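PDB 4KB5: mycosin-1 from Mycobacterium smegmatis, which acts as a subtilisin-like serine protease of the ESX-1 (type VII) secretion system, cleaving the secreted protein EspB and possibly regulating secretion and virulence. Local coordinates for residues L131-V136 and I159-R164; P77-E82 and T105-G110; D117-M122 and T287-D292; S319-L324 and N339-T344. All coordinates share one frame; numbering follows the deposited sequence.

Overall arrangement
From the N terminus, contact 2 closes first, folding the loop 77-82 back on helix 102-110. Contact 3 opens next, at 117-122, and closes the longest loop when it meets strand 288-289; contact 1, which joins the end of strand 127-132 to helix 154-171, is nested inside it. Contact 4 follows in series and packs helix 311-328 against helix 334-343. No two contacts cross. Contacts 2 and 3 are neighbours, with centres about 9 Å apart and a salt bridge from Arg-78 to Asp-117, and Met-122 of contact 3 packs on Gly-320 and Leu-321 of contact 4. Contacts 1 and 4 lie on opposite sides of the chain's centre.

Contact 1 of 4, residues L131-V136 and I159-R164; sequences LRQTSV and IRSLAR
Ser-161 OG, with Gln-133 NE2 3.1 Å away across the contact, has a firm partner in its own helix, a hydrogen bond with Ser-158 O one turn back, which suits a serine on a buried helix face. The contact belongs to the beta-alpha-beta unit of the subtilisin fold in which strand 127-132 is followed by helix 154-171 and then strand 176-179, the two strands belonging to the parallel sheet and the helix packed against it. Gln-133 comes just after the first strand and still makes a backbone hydrogen bond with Asp-70, the aspartate inferred to belong to the charge relay. Its CG is anti to the backbone N (chi1 -176°), which sends the chain out to the helix, and the bend at chi2 (-86°) turns the amide across Leu-162. A glutamine fits here because its CG methylene can pack while its end stays polar: CG lies 3.8 Å from Leu-162 CA. Leu-162 also touches Ile-69 of strand 65-70 and Leu-196 of helix 194-206. On the oxygen side of the amide, Gln-133 OE1 meets the methyl CD1 of Leu-162 at 3.9 Å.

Contact 2 of 4, residues P77-E82 and T105-G110; sequences PRVPAE and TAAIIG
Val-79 shares its two methyl groups between two successive alanines of one helix: CG1 meets Ala-106 CB at 3.8 Å, and CG2 meets Ala-107 CB, also at 3.8 Å. No hydrogen bond crosses the contact, so the fit rests on shape. With CG1 anti to the backbone N (chi1 -166°) and CG2 beside it, the branched carbon presents a fork to the helix, and the short alanines let the loop come close, with Val-79 CA 5.7 Å from Ala-107 CA. Just beyond the valine the chain turns sharply at Pro-80, the centre of an inverse gamma turn closed by a weak bond from Ala-81 N to Val-79 O. In the subtilisin fold this loop follows strand 65-70, which ends at Asp-70, and helix 102-110 runs on from the segment bearing His-101, both inferred charge-relay residues. Thr-105 OG1, on the same helix, is hydrogen-bonded with Asp-70 OD2. Ala-107 and Val-79 both also touch Leu-289 of strand 288-289. Gly-110 O is hydrogen-bonded with Arg-112 NH1. The guanidinium group of Arg-78 turns to other partners, NH1 forming a salt bridge with Asp-117 and NE a hydrogen bond with Arg-112 O.

Contact 3 of 4, residues D117-M122 and T287-D292; sequences DGFVGM and TSLGYD
Phe-119 slots its ring beside the chain at 287-289, and all three residues of that chain come to it from one side of the ring plane. Toward one end of this row, Phe-119 CE2 lies 3.1 Å from the backbone O of Thr-287, a close approach that may be mildly favourable. Ser-288 CA, standing higher above the ring plane than that oxygen, is 3.7 Å from the same CE2. Leu-289 lies over the part of the ring near CD1 and CE1: its CD2 reaches Phe-119 CD1 at 3.6 Å, and the two side chains cross at a slant. Phe-119 CG stands anti to the backbone N (chi1 179°), which carries the ring away from its loop and in toward the strand. A large flat side chain suits the place, since it can touch three consecutive residues from a loop that makes no hydrogen bond to them. Thr-287 adds its methyl, CG2 being 4.1 Å from Phe-119 CD2.

The base of the phenylalanine is held by an Asx turn: Asp-117 OD1 accepts from Phe-119 N at 2.8 Å with its anti lone pair. In this subtilase domain, strand 288-289 is the outer strand of a small antiparallel sheet, pairing through Ser-288 with Val-296 of strand 295-299. Helix 102-110 also packs on it, with Ser-288 touching Ile-108 and its OG hydrogen-bonded with Met-104 O.

Contact 4 of 4, residues S319-L324 and N339-T344; sequences SGLAAL and NRITAT
Ile-341 lays its terminal methyl against the backbone of Ala-322: CD1 is 3.8 Å from Ala-322 CA and 4.0 Å from Ala-322 CB. The small side chain of the alanine is what lets the isoleucine methyl reach the backbone of the helix. Leu-321, the residue before, meets Ile-341 tip to tip, with CD2 of the leucine 4.0 Å from CG1 of the isoleucine. Its second neighbour is the other branch, CG2, at 4.1 Å, so the leucine methyl sits by the fork of the beta-branched residue. The extended arm of Ile-341, chi2 176°, sends CD1 past the leucine to the alanine.

Such apolar packing joins two helices that follow each other in the subtilisin fold. Helix 311-328 includes Ser-312, the inferred charge-relay serine, near its beginning and packs against the parallel sheet, where Ala-322 also touches Val-210 of strand 210-214; helix 334-343 comes after a short connection and packs against it. The contact itself lies away from the catalytic residues. Ile-341 further touches Leu-256 of strand 256-261, and Leu-321 touches Pro-363 of helix 363-368.

Where the second helix ends, Thr-344 OG1 donates to Arg-340 O at 2.8 Å, the hydroxyl tilted 15° from the carbonyl plane. Arg-340 in turn makes a cation-pi contact with Phe-329, and its NH2 is hydrogen-bonded with Ala-366 O and Trp-369 O.

Contact 1 of 4, residues L131-V136 and I159-R164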
loop_
_atom_site.group_PDB
_atom_site.type_symbol
_atom_site.label_atom_id
_atom_site.label_comp_id
_atom_site.label_asym_id
_atom_site.label_seq_id
_atom_site.Cartn_x
_atom_site.Cartn_y
_atom_site.Cartn_z
ATOM N N LEU A 131 1.580 -10.201 7.024
ATOM C CA LEU A 131 2.874 -9.922 7.645
ATOM C C LEU A 131 2.725 -8.635 8.435
ATOM O O LEU A 131 2.444 -7.595 7.860
ATOM C CB LEU A 131 3.975 -9.759 6.582
ATOM C CG LEU A 131 4.354 -10.968 5.715
ATOM C CD1 LEU A 131 3.333 -11.245 4.609
ATOM C CD2 LEU A 131 5.740 -10.746 5.119
ATOM N N ARG A 132 2.858 -8.707 9.753
ATOM C CA ARG A 132 2.772 -7.504 10.559
ATOM C C ARG A 132 4.141 -6.857 10.570
ATOM O O ARG A 132 5.115 -7.459 11.030
ATOM C CB ARG A 132 2.305 -7.776 11.990
ATOM C CG ARG A 132 2.427 -6.525 12.855
ATOM C CD ARG A 132 1.599 -6.576 14.128
ATOM N NE ARG A 132 2.162 -7.497 15.112
ATOM C CZ ARG A 132 1.771 -7.580 16.381
ATOM N NH1 ARG A 132 0.797 -6.788 16.843
ATOM N NH2 ARG A 132 2.357 -8.464 17.188
ATOM N N GLN A 133 4.207 -5.630 10.057
ATOM C CA GLN A 133 5.476 -4.932 9.908
ATOM C C GLN A 133 5.415 -3.598 10.629
ATOM O O GLN A 133 6.439 -3.003 10.936
ATOM C CB GLN A 133 5.806 -4.762 8.418
ATOM C CG GLN A 133 7.160 -4.130 8.100
ATOM C CD GLN A 133 7.113 -2.614 8.096
ATOM O OE1 GLN A 133 6.105 -2.012 7.716
ATOM N NE2 GLN A 133 8.207 -1.983 8.528
ATOM N N THR A 134 4.210 -3.132 10.921
ATOM C CA THR A 134 4.071 -1.835 11.555
ATOM C C THR A 134 2.993 -1.871 12.636
ATOM O O THR A 134 2.069 -2.667 12.548
ATOM C CB THR A 134 3.740 -0.740 10.500
ATOM O OG1 THR A 134 3.780 0.538 11.130
ATOM C CG2 THR A 134 2.362 -0.941 9.914
ATOM N N SER A 135 3.106 -0.992 13.630
ATOM C CA SER A 135 2.129 -0.905 14.711
ATOM C C SER A 135 2.309 0.389 15.505
ATOM O O SER A 135 3.440 0.823 15.748
ATOM C CB SER A 135 2.288 -2.099 15.675
ATOM O OG SER A 135 1.391 -1.968 16.770
ATOM N N VAL A 136 1.203 0.989 15.928
ATOM C CA VAL A 136 1.253 2.130 16.832
ATOM C C VAL A 136 1.099 1.677 18.299
ATOM O O VAL A 136 1.526 2.367 19.232
ATOM C CB VAL A 136 0.218 3.218 16.429
ATOM C CG1 VAL A 136 -1.204 2.823 16.813
ATOM C CG2 VAL A 136 0.575 4.561 17.041
ATOM N N ILE A 159 12.084 1.119 8.042
ATOM C CA ILE A 159 12.618 0.855 6.690
ATOM C C ILE A 159 13.381 -0.467 6.586
ATOM O O ILE A 159 13.154 -1.255 5.659
ATOM C CB ILE A 159 13.482 2.047 6.170
ATOM C CG1 ILE A 159 12.553 3.147 5.635
ATOM C CG2 ILE A 159 14.439 1.598 5.065
ATOM C CD1 ILE A 159 13.163 4.536 5.570
ATOM N N ARG A 160 14.280 -0.721 7.537
ATOM C CA ARG A 160 15.050 -1.969 7.513
ATOM C C ARG A 160 14.187 -3.204 7.741
ATOM O O ARG A 160 14.420 -4.245 7.124
ATOM C CB ARG A 160 16.210 -1.935 8.518
ATOM C CG ARG A 160 17.356 -0.996 8.125
ATOM C CD ARG A 160 18.547 -1.111 9.077
ATOM N NE ARG A 160 18.176 -0.818 10.461
ATOM C CZ ARG A 160 18.215 0.388 11.016
ATOM N NH1 ARG A 160 18.617 1.445 10.322
ATOM N NH2 ARG A 160 17.851 0.543 12.278
ATOM N N SER A 161 13.192 -3.113 8.627
ATOM C CA SER A 161 12.315 -4.278 8.820
ATOM C C SER A 161 11.398 -4.475 7.610
ATOM O O SER A 161 11.146 -5.605 7.201
ATOM C CB SER A 161 11.527 -4.196 10.130
ATOM O OG SER A 161 10.618 -3.116 10.101
ATOM N N LEU A 162 10.945 -3.379 7.000
ATOM C CA LEU A 162 10.140 -3.490 5.768
ATOM C C LEU A 162 10.873 -4.270 4.679
ATOM O O LEU A 162 10.312 -5.193 4.061
ATOM C CB LEU A 162 9.738 -2.111 5.258
ATOM C CG LEU A 162 8.917 -2.138 3.952
ATOM C CD1 LEU A 162 7.570 -2.844 4.157
ATOM C CD2 LEU A 162 8.718 -0.719 3.435
ATOM N N ALA A 163 12.148 -3.933 4.483
ATOM C CA ALA A 163 12.997 -4.625 3.506
ATOM C C ALA A 163 12.991 -6.137 3.695
ATOM O O ALA A 163 12.832 -6.901 2.738
ATOM C CB ALA A 163 14.428 -4.083 3.564
ATOM N N ARG A 164 13.145 -6.565 4.943
ATOM C CA ARG A 164 13.113 -7.983 5.277
ATOM C C ARG A 164 11.743 -8.582 4.976
ATOM O O ARG A 164 11.644 -9.671 4.409
ATOM C CB ARG A 164 13.467 -8.195 6.751
ATOM C CG ARG A 164 14.960 -8.270 7.024
ATOM C CD ARG A 164 15.240 -8.768 8.433
ATOM N NE ARG A 164 15.051 -7.718 9.431
ATOM C CZ ARG A 164 14.079 -7.716 10.337
ATOM N NH1 ARG A 164 13.201 -8.708 10.374
ATOM N NH2 ARG A 164 13.984 -6.719 11.207
#

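Contact 2 of 4, residues P77-E82 and T105-G110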
loop_
_atom_site.group_PDB
_atom_site.type_symbol
_atom_site.label_atom_id
_atom_site.label_comp_id
_atom_site.label_asym_id
_atom_site.label_seq_id
_atom_site.Cartn_x
_atom_site.Cartn_y
_atom_site.Cartn_z
ATOM N N PRO A 77 -13.625 -16.382 8.677
ATOM C CA PRO A 77 -14.000 -17.009 7.403
ATOM C C PRO A 77 -14.164 -16.012 6.242
ATOM O O PRO A 77 -13.890 -16.369 5.115
ATOM C CB PRO A 77 -15.338 -17.695 7.728
ATOM C CG PRO A 77 -15.219 -18.017 9.192
ATOM C CD PRO A 77 -14.500 -16.829 9.784
ATOM N N ARG A 78 -14.597 -14.783 6.503
ATOM C CA ARG A 78 -14.675 -13.805 5.411
ATOM C C ARG A 78 -13.340 -13.103 5.101
ATOM O O ARG A 78 -13.186 -12.538 4.013
ATOM C CB ARG A 78 -15.793 -12.777 5.643
ATOM C CG ARG A 78 -17.198 -13.348 5.447
ATOM C CD ARG A 78 -18.268 -12.317 5.745
ATOM N NE ARG A 78 -18.419 -11.369 4.644
ATOM C CZ ARG A 78 -19.177 -10.275 4.700
ATOM N NH1 ARG A 78 -19.850 -9.983 5.813
ATOM N NH2 ARG A 78 -19.262 -9.471 3.640
ATOM N N VAL A 79 -12.398 -13.119 6.054
ATOM C CA VAL A 79 -11.042 -12.558 5.846
ATOM C C VAL A 79 -10.035 -13.637 6.262
ATOM O O VAL A 79 -9.389 -13.534 7.312
ATOM C CB VAL A 79 -10.799 -11.253 6.650
ATOM C CG1 VAL A 79 -9.539 -10.532 6.156
ATOM C CG2 VAL A 79 -12.003 -10.315 6.585
ATOM N N PRO A 80 -9.933 -14.705 5.456
ATOM C CA PRO A 80 -9.206 -15.899 5.870
ATOM C C PRO A 80 -7.704 -15.814 5.630
ATOM O O PRO A 80 -7.144 -16.638 4.924
ATOM C CB PRO A 80 -9.844 -17.004 5.010
ATOM C CG PRO A 80 -10.276 -16.296 3.762
ATOM C CD PRO A 80 -10.581 -14.871 4.139
ATOM N N ALA A 81 -7.055 -14.827 6.232
ATOM C CA ALA A 81 -5.616 -14.648 6.066
ATOM C C ALA A 81 -4.821 -15.804 6.677
ATOM O O ALA A 81 -5.273 -16.461 7.640
ATOM C CB ALA A 81 -5.172 -13.322 6.686
ATOM N N GLU A 82 -3.634 -16.028 6.108
ATOM C CA GLU A 82 -2.692 -17.039 6.592
ATOM C C GLU A 82 -1.457 -16.349 7.179
ATOM O O GLU A 82 -1.101 -15.237 6.759
ATOM C CB GLU A 82 -2.293 -18.017 5.475
ATOM C CG GLU A 82 -3.378 -19.014 5.071
ATOM C CD GLU A 82 -3.670 -20.092 6.125
ATOM O OE1 GLU A 82 -4.840 -20.524 6.220
ATOM O OE2 GLU A 82 -2.744 -20.523 6.852
ATOM N N THR A 105 -7.675 -3.645 5.742
ATOM C CA THR A 105 -6.884 -3.592 4.499
ATOM C C THR A 105 -7.069 -4.888 3.724
ATOM O O THR A 105 -7.380 -4.865 2.528
ATOM C CB THR A 105 -5.383 -3.366 4.783
ATOM O OG1 THR A 105 -5.222 -2.180 5.573
ATOM C CG2 THR A 105 -4.606 -3.190 3.482
ATOM N N ALA A 106 -6.895 -6.014 4.425
ATOM C CA ALA A 106 -7.053 -7.359 3.860
ATOM C C ALA A 106 -8.461 -7.622 3.333
ATOM O O ALA A 106 -8.636 -8.295 2.315
ATOM C CB ALA A 106 -6.678 -8.423 4.905
ATOM N N ALA A 107 -9.465 -7.111 4.041
ATOM C CA ALA A 107 -10.863 -7.327 3.651
ATOM C C ALA A 107 -11.189 -6.542 2.380
ATOM O O ALA A 107 -11.900 -7.045 1.517
ATOM C CB ALA A 107 -11.814 -6.937 4.782
ATOM N N ILE A 108 -10.663 -5.327 2.253
ATOM C CA ILE A 108 -10.802 -4.583 0.978
ATOM C C ILE A 108 -10.224 -5.389 -0.193
ATOM O O ILE A 108 -10.836 -5.477 -1.275
ATOM C CB ILE A 108 -10.235 -3.161 1.090
ATOM C CG1 ILE A 108 -11.236 -2.315 1.887
ATOM C CG2 ILE A 108 -10.018 -2.530 -0.295
ATOM C CD1 ILE A 108 -10.650 -1.099 2.563
ATOM N N ILE A 109 -9.079 -6.037 0.048
ATOM C CA ILE A 109 -8.406 -6.773 -1.004
ATOM C C ILE A 109 -9.202 -8.020 -1.350
ATOM O O ILE A 109 -9.483 -8.273 -2.521
ATOM C CB ILE A 109 -6.940 -7.136 -0.629
ATOM C CG1 ILE A 109 -6.068 -5.879 -0.546
ATOM C CG2 ILE A 109 -6.342 -8.141 -1.612
ATOM C CD1 ILE A 109 -4.755 -6.093 0.195
ATOM N N GLY A 110 -9.572 -8.791 -0.329
ATOM C CA GLY A 110 -10.066 -10.134 -0.566
ATOM C C GLY A 110 -11.234 -10.601 0.283
ATOM O O GLY A 110 -11.541 -11.779 0.272
#

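Contact 3 of 4, residues D117-M122 and T287-D292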
loop_
_atom_site.group_PDB
_atom_site.type_symbol
_atom_site.label_atom_id
_atom_site.label_comp_id
_atom_site.label_asym_id
_atom_site.label_seq_id
_atom_site.Cartn_x
_atom_site.Cartn_y
_atom_site.Cartn_z
ATOM N N ASP A 117 -25.224 -8.806 3.933
ATOM C CA ASP A 117 -24.768 -7.423 3.725
ATOM C C ASP A 117 -24.249 -7.210 2.304
ATOM O O ASP A 117 -24.079 -8.164 1.547
ATOM C CB ASP A 117 -23.718 -7.002 4.768
ATOM C CG ASP A 117 -22.414 -7.803 4.654
ATOM O OD1 ASP A 117 -21.678 -7.640 3.647
ATOM O OD2 ASP A 117 -22.126 -8.593 5.588
ATOM N N GLY A 118 -23.994 -5.958 1.951
ATOM C CA GLY A 118 -23.522 -5.648 0.612
ATOM C C GLY A 118 -22.014 -5.483 0.460
ATOM O O GLY A 118 -21.563 -5.017 -0.592
ATOM N N PHE A 119 -21.225 -5.850 1.478
ATOM C CA PHE A 119 -19.762 -5.728 1.340
ATOM C C PHE A 119 -19.150 -6.922 0.631
ATOM O O PHE A 119 -19.442 -8.064 0.969
ATOM C CB PHE A 119 -19.019 -5.490 2.661
ATOM C CG PHE A 119 -17.522 -5.385 2.484
ATOM C CD1 PHE A 119 -16.719 -6.538 2.459
ATOM C CD2 PHE A 119 -16.916 -4.149 2.289
ATOM C CE1 PHE A 119 -15.342 -6.445 2.258
ATOM C CE2 PHE A 119 -15.547 -4.056 2.081
ATOM C CZ PHE A 119 -14.758 -5.202 2.075
ATOM N N VAL A 120 -18.298 -6.637 -0.351
ATOM C CA VAL A 120 -17.365 -7.628 -0.885
ATOM C C VAL A 120 -16.030 -6.929 -1.225
ATOM O O VAL A 120 -16.008 -5.732 -1.585
ATOM C CB VAL A 120 -17.955 -8.418 -2.083
ATOM C CG1 VAL A 120 -18.244 -7.509 -3.288
ATOM C CG2 VAL A 120 -17.040 -9.561 -2.486
ATOM N N GLY A 121 -14.929 -7.667 -1.082
ATOM C CA GLY A 121 -13.617 -7.183 -1.479
ATOM C C GLY A 121 -13.451 -7.214 -2.999
ATOM O O GLY A 121 -14.257 -7.827 -3.718
ATOM N N MET A 122 -12.395 -6.568 -3.485
ATOM C CA MET A 122 -12.125 -6.493 -4.926
ATOM C C MET A 122 -11.951 -7.897 -5.524
ATOM O O MET A 122 -12.482 -8.201 -6.602
ATOM C CB MET A 122 -10.888 -5.607 -5.166
ATOM C CG MET A 122 -10.482 -5.432 -6.617
ATOM S SD MET A 122 -11.529 -4.290 -7.547
ATOM C CE MET A 122 -11.285 -2.770 -6.640
ATOM N N THR A 287 -16.101 1.316 3.767
ATOM C CA THR A 287 -16.599 0.181 4.524
ATOM C C THR A 287 -15.624 -0.979 4.361
ATOM O O THR A 287 -15.133 -1.237 3.259
ATOM C CB THR A 287 -17.993 -0.244 4.024
ATOM O OG1 THR A 287 -18.882 0.864 4.165
ATOM C CG2 THR A 287 -18.556 -1.436 4.834
ATOM N N SER A 288 -15.383 -1.685 5.461
ATOM C CA SER A 288 -14.552 -2.881 5.459
ATOM C C SER A 288 -15.035 -3.824 6.559
ATOM O O SER A 288 -16.004 -3.533 7.259
ATOM C CB SER A 288 -13.117 -2.540 5.861
ATOM O OG SER A 288 -12.202 -3.490 5.343
ATOM N N LEU A 289 -14.351 -4.953 6.704
ATOM C CA LEU A 289 -14.766 -6.023 7.618
ATOM C C LEU A 289 -13.893 -6.020 8.852
ATOM O O LEU A 289 -12.699 -5.703 8.771
ATOM C CB LEU A 289 -14.694 -7.405 6.947
ATOM C CG LEU A 289 -15.557 -7.662 5.711
ATOM C CD1 LEU A 289 -15.401 -9.105 5.242
ATOM C CD2 LEU A 289 -17.033 -7.316 5.930
ATOM N N GLY A 290 -14.487 -6.393 9.988
ATOM C CA GLY A 290 -13.810 -6.324 11.280
ATOM C C GLY A 290 -13.233 -7.652 11.707
ATOM O O GLY A 290 -13.068 -8.568 10.883
ATOM N N TYR A 291 -12.944 -7.766 13.007
ATOM C CA TYR A 291 -12.273 -8.955 13.547
ATOM C C TYR A 291 -13.083 -10.243 13.437
ATOM O O TYR A 291 -12.505 -11.321 13.435
ATOM C CB TYR A 291 -11.824 -8.744 14.990
ATOM C CG TYR A 291 -10.860 -7.589 15.190
ATOM C CD1 TYR A 291 -10.670 -7.027 16.457
ATOM C CD2 TYR A 291 -10.152 -7.040 14.106
ATOM C CE1 TYR A 291 -9.791 -5.972 16.650
ATOM C CE2 TYR A 291 -9.281 -5.985 14.285
ATOM C CZ TYR A 291 -9.104 -5.450 15.547
ATOM O OH TYR A 291 -8.222 -4.412 15.706
ATOM N N ASP A 292 -14.406 -10.136 13.343
ATOM C CA ASP A 292 -15.248 -11.322 13.166
ATOM C C ASP A 292 -15.713 -11.470 11.718
ATOM O O ASP A 292 -16.491 -12.365 11.395
ATOM C CB ASP A 292 -16.446 -11.285 14.132
ATOM C CG ASP A 292 -16.015 -11.221 15.587
ATOM O OD1 ASP A 292 -15.199 -12.066 16.005
ATOM O OD2 ASP A 292 -16.485 -10.323 16.313
#

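Contact 4 of 4, residues S319-L324 and N339-T344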
loop_
_atom_site.group_PDB
_atom_site.type_symbol
_atom_site.label_atom_id
_atom_site.label_comp_id
_atom_site.label_asym_id
_atom_site.label_seq_id
_atom_site.Cartn_x
_atom_site.Cartn_y
_atom_site.Cartn_z
ATOM N N SER A 319 -4.220 -3.167 -5.099
ATOM C CA SER A 319 -3.724 -4.545 -4.920
ATOM C C SER A 319 -4.773 -5.559 -5.303
ATOM O O SER A 319 -4.474 -6.546 -5.979
ATOM C CB SER A 319 -3.268 -4.812 -3.478
ATOM O OG SER A 319 -2.124 -4.048 -3.180
ATOM N N GLY A 320 -6.009 -5.339 -4.862
ATOM C CA GLY A 320 -7.107 -6.213 -5.311
ATOM C C GLY A 320 -7.219 -6.248 -6.828
ATOM O O GLY A 320 -7.393 -7.315 -7.432
ATOM N N LEU A 321 -7.124 -5.082 -7.465
ATOM C CA LEU A 321 -7.219 -5.044 -8.940
ATOM C C LEU A 321 -6.057 -5.819 -9.587
ATOM O O LEU A 321 -6.243 -6.608 -10.540
ATOM C CB LEU A 321 -7.280 -3.588 -9.439
ATOM C CG LEU A 321 -7.278 -3.393 -10.980
ATOM C CD1 LEU A 321 -8.401 -4.167 -11.676
ATOM C CD2 LEU A 321 -7.341 -1.920 -11.356
ATOM N N ALA A 322 -4.852 -5.624 -9.056
ATOM C CA ALA A 322 -3.691 -6.348 -9.593
ATOM C C ALA A 322 -3.907 -7.867 -9.566
ATOM O O ALA A 322 -3.515 -8.578 -10.509
ATOM C CB ALA A 322 -2.407 -5.944 -8.861
ATOM N N ALA A 323 -4.553 -8.359 -8.502
ATOM C CA ALA A 323 -4.894 -9.782 -8.401
ATOM C C ALA A 323 -5.920 -10.217 -9.453
ATOM O O ALA A 323 -5.779 -11.275 -10.074
ATOM C CB ALA A 323 -5.383 -10.109 -6.995
ATOM N N LEU A 324 -6.951 -9.403 -9.659
ATOM C CA LEU A 324 -7.887 -9.647 -10.772
ATOM C C LEU A 324 -7.144 -9.735 -12.109
ATOM O O LEU A 324 -7.336 -10.682 -12.879
ATOM C CB LEU A 324 -8.956 -8.544 -10.836
ATOM C CG LEU A 324 -9.847 -8.395 -9.595
ATOM C CD1 LEU A 324 -10.980 -7.416 -9.849
ATOM C CD2 LEU A 324 -10.411 -9.743 -9.177
ATOM N N ASN A 339 1.443 -1.479 -15.851
ATOM C CA ASN A 339 1.196 -0.683 -17.061
ATOM C C ASN A 339 -0.282 -0.698 -17.447
ATOM O O ASN A 339 -0.864 0.336 -17.755
ATOM C CB ASN A 339 2.037 -1.181 -18.249
ATOM C CG ASN A 339 1.713 -0.429 -19.542
ATOM O OD1 ASN A 339 1.131 -0.985 -20.476
ATOM N ND2 ASN A 339 2.046 0.840 -19.571
ATOM N N ARG A 340 -0.864 -1.888 -17.429
ATOM C CA ARG A 340 -2.273 -2.093 -17.699
ATOM C C ARG A 340 -3.199 -1.307 -16.736
ATOM O O ARG A 340 -4.193 -0.701 -17.162
ATOM C CB ARG A 340 -2.555 -3.588 -17.677
ATOM C CG ARG A 340 -4.015 -3.971 -17.756
ATOM C CD ARG A 340 -4.171 -5.442 -18.095
ATOM N NE ARG A 340 -3.966 -5.668 -19.511
ATOM C CZ ARG A 340 -4.883 -5.480 -20.463
ATOM N NH1 ARG A 340 -4.556 -5.711 -21.722
ATOM N NH2 ARG A 340 -6.115 -5.064 -20.174
ATOM N N ILE A 341 -2.853 -1.293 -15.456
ATOM C CA ILE A 341 -3.610 -0.546 -14.457
ATOM C C ILE A 341 -3.497 0.976 -14.652
ATOM O O ILE A 341 -4.502 1.690 -14.582
ATOM C CB ILE A 341 -3.201 -0.974 -13.023
ATOM C CG1 ILE A 341 -3.659 -2.416 -12.764
ATOM C CG2 ILE A 341 -3.756 -0.015 -11.970
ATOM C CD1 ILE A 341 -3.232 -2.992 -11.421
ATOM N N THR A 342 -2.289 1.474 -14.907
ATOM C CA THR A 342 -2.098 2.911 -15.070
ATOM C C THR A 342 -2.597 3.437 -16.434
ATOM O O THR A 342 -3.068 4.559 -16.515
ATOM C CB THR A 342 -0.630 3.318 -14.855
ATOM O OG1 THR A 342 0.193 2.628 -15.806
ATOM C CG2 THR A 342 -0.184 2.951 -13.412
ATOM N N ALA A 343 -2.499 2.616 -17.477
ATOM C CA ALA A 343 -2.897 2.994 -18.832
ATOM C C ALA A 343 -4.400 3.115 -18.975
ATOM O O ALA A 343 -4.873 3.914 -19.787
ATOM C CB ALA A 343 -2.374 1.987 -19.851
ATOM N N THR A 344 -5.143 2.308 -18.217
ATOM C CA THR A 344 -6.596 2.305 -18.298
ATOM C C THR A 344 -7.243 3.175 -17.222
ATOM O O THR A 344 -8.456 3.233 -17.118
ATOM C CB THR A 344 -7.177 0.876 -18.261
ATOM O OG1 THR A 344 -6.852 0.237 -17.013
ATOM C CG2 THR A 344 -6.633 0.043 -19.426
#